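Local coordinates for protein phosphonomutase (Burkholderia cenocepacia J2315, PDB 4MG4) that belongs to the phosphoenolpyruvate phosphomutase family, whose members are built on an alpha/beta barrel of the TIM type, at residues 131-145 with 182-194. Residues are numbered along the deposited sequence; the frame is centred on the assembly and turned at random.
Sequences LRDVDEAAARIAAAR and ARARAYAAAGADG
Tyr187 fits as a knob into a hole lined by Val134, Ala137, Ala138 and Ile141. This is where two neighbouring outer helices of the TIM barrel, 134-150 and 174-190, pack together. Segments 134-145 and 182-190 run the same way, their axes 28° apart and 8.4 Å at closest approach. Small side chains at Ala138, Ala142, Ala186 and Ala190 are consistent with so close an approach. Ile141 sends CD1 over one face of the Tyr187 ring, a CH-pi contact 3.8 Å from the centroid. Its other branch, CG2, is anti to the backbone N and reaches Ala190 CB and the Ala192 backbone N instead. Ala190 is a second bump: its CB rests against Ala138 O at 3.3 Å. Ala142 CA in turn lies against Ala190 O in a CA-H...O contact. At the start of helix 134-150, Val134 CG2 meets Ala186 CB tightly, at 3.5 Å.

Arginines close both ends. Arg145 bends at chi2 and chi3 around Gly191, where a Schellman motif ends helix 174-190. Arg145 NH1 hydrogen-bonds Gly191 O and forms a salt bridge with Asp193 OD2, guanidinium and carboxylate turned 74° apart. Asp193 also pairs with Arg19. Arg183 stretches out between Leu131 CB and Val134 CB, which lie over opposite faces of its guanidinium. Tyr187 OH accepts a hydrogen bond from Arg183 NH1 at 2.9 Å and is hydrogen-bonded to Asp123 as well. Arg132 O takes both Arg183 NH1, at 2.8 Å, and NH2, at 3.0 Å.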
loop_
_atom_site.group_PDB
_atom_site.type_symbol
_atom_site.label_atom_id
_atom_site.label_comp_id
_atom_site.label_asym_id
_atom_site.label_seq_id
_atom_site.Cartn_x
_atom_site.Cartn_y
_atom_site.Cartn_z
ATOM N N LEU A 131 -19.939 23.375 -3.521
ATOM C CA LEU A 131 -20.583 22.772 -4.681
ATOM C C LEU A 131 -20.456 23.611 -5.923
ATOM O O LEU A 131 -20.664 24.838 -5.890
ATOM C CB LEU A 131 -22.062 22.566 -4.433
ATOM C CG LEU A 131 -22.436 21.653 -3.298
ATOM C CD1 LEU A 131 -23.930 21.681 -3.082
ATOM C CD2 LEU A 131 -21.947 20.269 -3.664
ATOM N N ARG A 132 -20.187 22.965 -7.040
ATOM C CA ARG A 132 -20.382 23.593 -8.352
ATOM C C ARG A 132 -21.888 23.844 -8.647
ATOM O O ARG A 132 -22.778 23.071 -8.186
ATOM C CB ARG A 132 -19.810 22.711 -9.467
ATOM C CG ARG A 132 -18.356 22.399 -9.369
ATOM C CD ARG A 132 -17.866 21.508 -10.486
ATOM N NE ARG A 132 -16.551 21.074 -10.145
ATOM C CZ ARG A 132 -15.418 21.622 -10.590
ATOM N NH1 ARG A 132 -15.430 22.599 -11.457
ATOM N NH2 ARG A 132 -14.291 21.178 -10.144
ATOM N N ASP A 133 -22.190 24.925 -9.379
ATOM C CA ASP A 133 -23.516 25.127 -9.952
ATOM C C ASP A 133 -23.958 23.825 -10.640
ATOM O O ASP A 133 -23.133 23.142 -11.277
ATOM C CB ASP A 133 -23.464 26.204 -11.013
ATOM C CG ASP A 133 -24.767 26.359 -11.753
ATOM O OD1 ASP A 133 -25.616 27.121 -11.271
ATOM O OD2 ASP A 133 -24.937 25.734 -12.829
ATOM N N VAL A 134 -25.238 23.508 -10.472
ATOM C CA VAL A 134 -25.838 22.269 -11.021
ATOM C C VAL A 134 -25.480 22.067 -12.491
ATOM O O VAL A 134 -25.087 20.963 -12.911
ATOM C CB VAL A 134 -27.363 22.204 -10.807
ATOM C CG1 VAL A 134 -28.093 23.383 -11.396
ATOM C CG2 VAL A 134 -27.929 20.916 -11.349
ATOM N N ASP A 135 -25.601 23.112 -13.301
ATOM C CA ASP A 135 -25.342 22.927 -14.725
ATOM C C ASP A 135 -23.856 22.893 -15.082
ATOM O O ASP A 135 -23.470 22.247 -16.069
ATOM C CB ASP A 135 -26.157 23.921 -15.554
ATOM C CG ASP A 135 -27.666 23.662 -15.401
ATOM O OD1 ASP A 135 -28.036 22.483 -15.613
ATOM O OD2 ASP A 135 -28.443 24.576 -14.988
ATOM N N GLU A 136 -23.012 23.520 -14.269
ATOM C CA GLU A 136 -21.550 23.383 -14.442
ATOM C C GLU A 136 -21.133 21.952 -14.140
ATOM O O GLU A 136 -20.390 21.335 -14.882
ATOM C CB GLU A 136 -20.805 24.357 -13.536
ATOM C CG GLU A 136 -19.377 24.590 -14.000
ATOM C CD GLU A 136 -18.433 25.088 -12.928
ATOM O OE1 GLU A 136 -18.664 26.235 -12.475
ATOM O OE2 GLU A 136 -17.484 24.307 -12.564
ATOM N N ALA A 137 -21.686 21.409 -13.072
ATOM C CA ALA A 137 -21.437 20.010 -12.682
ATOM C C ALA A 137 -21.948 19.048 -13.751
ATOM O O ALA A 137 -21.305 18.107 -14.113
ATOM C CB ALA A 137 -22.066 19.688 -11.335
ATOM N N ALA A 138 -23.136 19.308 -14.261
ATOM C CA ALA A 138 -23.723 18.484 -15.317
ATOM C C ALA A 138 -22.940 18.537 -16.598
ATOM O O ALA A 138 -22.808 17.536 -17.260
ATOM C CB ALA A 138 -25.178 18.867 -15.564
ATOM N N ALA A 139 -22.349 19.693 -16.927
ATOM C CA ALA A 139 -21.548 19.800 -18.110
ATOM C C ALA A 139 -20.284 18.915 -18.072
ATOM O O ALA A 139 -19.858 18.390 -19.123
ATOM C CB ALA A 139 -21.168 21.266 -18.366
ATOM N N ARG A 140 -19.720 18.780 -16.872
ATOM C CA ARG A 140 -18.536 17.894 -16.664
ATOM C C ARG A 140 -18.988 16.430 -16.850
ATOM O O ARG A 140 -18.314 15.644 -17.525
ATOM C CB ARG A 140 -17.905 18.199 -15.326
ATOM C CG ARG A 140 -17.435 19.643 -15.199
ATOM C CD ARG A 140 -17.143 20.089 -13.786
ATOM N NE ARG A 140 -15.951 19.480 -13.260
ATOM C CZ ARG A 140 -14.710 19.921 -13.467
ATOM N NH1 ARG A 140 -14.462 20.964 -14.255
ATOM N NH2 ARG A 140 -13.700 19.274 -12.877
ATOM N N ILE A 141 -20.167 16.083 -16.335
ATOM C CA ILE A 141 -20.711 14.720 -16.531
ATOM C C ILE A 141 -20.946 14.451 -18.018
ATOM O O ILE A 141 -20.640 13.414 -18.566
ATOM C CB ILE A 141 -21.997 14.518 -15.728
ATOM C CG1 ILE A 141 -21.637 14.441 -14.236
ATOM C CG2 ILE A 141 -22.736 13.262 -16.166
ATOM C CD1 ILE A 141 -22.778 14.759 -13.350
ATOM N N ALA A 142 -21.503 15.440 -18.704
ATOM C CA ALA A 142 -21.787 15.262 -20.127
ATOM C C ALA A 142 -20.542 15.069 -20.937
ATOM O O ALA A 142 -20.507 14.221 -21.833
ATOM C CB ALA A 142 -22.601 16.439 -20.647
ATOM N N ALA A 143 -19.496 15.822 -20.614
ATOM C CA ALA A 143 -18.196 15.649 -21.316
ATOM C C ALA A 143 -17.613 14.229 -21.062
ATOM O O ALA A 143 -17.055 13.593 -21.974
ATOM C CB ALA A 143 -17.235 16.731 -20.857
ATOM N N ALA A 144 -17.746 13.756 -19.834
ATOM C CA ALA A 144 -17.330 12.408 -19.460
ATOM C C ALA A 144 -18.117 11.344 -20.265
ATOM O O ALA A 144 -17.560 10.364 -20.734
ATOM C CB ALA A 144 -17.507 12.195 -17.933
ATOM N N ARG A 145 -19.414 11.496 -20.394
ATOM C CA ARG A 145 -20.284 10.557 -21.103
ATOM C C ARG A 145 -19.862 10.519 -22.557
ATOM O O ARG A 145 -19.712 9.460 -23.171
ATOM C CB ARG A 145 -21.743 10.995 -21.004
ATOM C CG ARG A 145 -22.734 10.270 -21.895
ATOM C CD ARG A 145 -23.160 8.953 -21.280
ATOM N NE ARG A 145 -22.145 7.920 -21.233
ATOM C CZ ARG A 145 -21.972 7.065 -20.205
ATOM N NH1 ARG A 145 -22.643 7.200 -19.050
ATOM N NH2 ARG A 145 -21.069 6.097 -20.312
ATOM N N ALA A 182 -32.820 17.384 -7.408
ATOM C CA ALA A 182 -32.690 18.293 -8.556
ATOM C C ALA A 182 -31.337 18.077 -9.247
ATOM O O ALA A 182 -31.247 18.065 -10.466
ATOM C CB ALA A 182 -32.851 19.739 -8.144
ATOM N N ARG A 183 -30.278 17.906 -8.437
ATOM C CA ARG A 183 -28.967 17.568 -9.018
ATOM C C ARG A 183 -29.002 16.225 -9.718
ATOM O O ARG A 183 -28.493 16.099 -10.847
ATOM C CB ARG A 183 -27.869 17.649 -7.977
ATOM C CG ARG A 183 -27.492 19.063 -7.686
ATOM C CD ARG A 183 -26.438 19.175 -6.589
ATOM N NE ARG A 183 -26.183 20.593 -6.283
ATOM C CZ ARG A 183 -25.295 21.378 -6.895
ATOM N NH1 ARG A 183 -24.508 20.948 -7.845
ATOM N NH2 ARG A 183 -25.178 22.656 -6.500
ATOM N N ALA A 184 -29.629 15.235 -9.085
ATOM C CA ALA A 184 -29.719 13.898 -9.668
ATOM C C ALA A 184 -30.413 13.911 -11.029
ATOM O O ALA A 184 -29.950 13.271 -11.985
ATOM C CB ALA A 184 -30.438 12.974 -8.721
ATOM N N ARG A 185 -31.488 14.679 -11.140
ATOM C CA ARG A 185 -32.169 14.790 -12.434
ATOM C C ARG A 185 -31.292 15.441 -13.509
ATOM O O ARG A 185 -31.272 14.986 -14.672
ATOM C CB ARG A 185 -33.512 15.513 -12.283
ATOM C CG ARG A 185 -34.567 14.741 -11.513
ATOM C CD ARG A 185 -35.935 15.407 -11.560
ATOM N NE ARG A 185 -35.968 16.694 -10.909
ATOM C CZ ARG A 185 -36.175 16.914 -9.614
ATOM N NH1 ARG A 185 -36.450 15.926 -8.779
ATOM N NH2 ARG A 185 -36.170 18.161 -9.160
ATOM N N ALA A 186 -30.588 16.487 -13.150
ATOM C CA ALA A 186 -29.691 17.153 -14.096
ATOM C C ALA A 186 -28.550 16.214 -14.500
ATOM O O ALA A 186 -28.168 16.151 -15.658
ATOM C CB ALA A 186 -29.127 18.441 -13.502
ATOM N N TYR A 187 -27.990 15.526 -13.507
ATOM C CA TYR A 187 -26.881 14.622 -13.780
ATOM C C TYR A 187 -27.288 13.410 -14.619
ATOM O O TYR A 187 -26.558 13.028 -15.535
ATOM C CB TYR A 187 -26.207 14.162 -12.462
ATOM C CG TYR A 187 -25.656 15.275 -11.620
ATOM C CD1 TYR A 187 -25.578 16.579 -12.053
ATOM C CD2 TYR A 187 -25.171 15.012 -10.341
ATOM C CE1 TYR A 187 -25.097 17.605 -11.220
ATOM C CE2 TYR A 187 -24.694 15.999 -9.526
ATOM C CZ TYR A 187 -24.631 17.321 -9.957
ATOM O OH TYR A 187 -24.166 18.319 -9.106
ATOM N N ALA A 188 -28.459 12.843 -14.357
ATOM C CA ALA A 188 -29.003 11.805 -15.211
ATOM C C ALA A 188 -29.209 12.276 -16.661
ATOM O O ALA A 188 -28.838 11.603 -17.584
ATOM C CB ALA A 188 -30.310 11.328 -14.654
ATOM N N ALA A 189 -29.763 13.461 -16.812
ATOM C CA ALA A 189 -29.998 13.982 -18.144
ATOM C C ALA A 189 -28.700 14.178 -18.906
ATOM O O ALA A 189 -28.657 13.999 -20.111
ATOM C CB ALA A 189 -30.819 15.249 -18.097
ATOM N N ALA A 190 -27.632 14.544 -18.212
ATOM C CA ALA A 190 -26.301 14.745 -18.780
ATOM C C ALA A 190 -25.553 13.438 -19.082
ATOM O O ALA A 190 -24.518 13.472 -19.759
ATOM C CB ALA A 190 -25.452 15.579 -17.817
ATOM N N GLY A 191 -26.090 12.323 -18.604
ATOM C CA GLY A 191 -25.547 11.006 -18.900
ATOM C C GLY A 191 -24.959 10.212 -17.749
ATOM O O GLY A 191 -24.372 9.156 -18.001
ATOM N N ALA A 192 -25.166 10.623 -16.511
ATOM C CA ALA A 192 -24.728 9.784 -15.388
ATOM C C ALA A 192 -25.525 8.471 -15.337
ATOM O O ALA A 192 -26.713 8.434 -15.720
ATOM C CB ALA A 192 -24.881 10.519 -14.068
ATOM N N ASP A 193 -24.882 7.423 -14.834
ATOM C CA ASP A 193 -25.492 6.122 -14.687
ATOM C C ASP A 193 -25.918 5.808 -13.258
ATOM O O ASP A 193 -26.816 4.983 -13.054
ATOM C CB ASP A 193 -24.518 5.022 -15.142
ATOM C CG ASP A 193 -24.045 5.186 -16.584
ATOM O OD1 ASP A 193 -24.859 4.871 -17.499
ATOM O OD2 ASP A 193 -22.931 5.695 -16.800
ATOM N N GLY A 194 -25.274 6.427 -12.283
ATOM C CA GLY A 194 -25.596 6.205 -10.890
ATOM C C GLY A 194 -25.466 7.493 -10.119
ATOM O O GLY A 194 -24.898 8.453 -10.581
#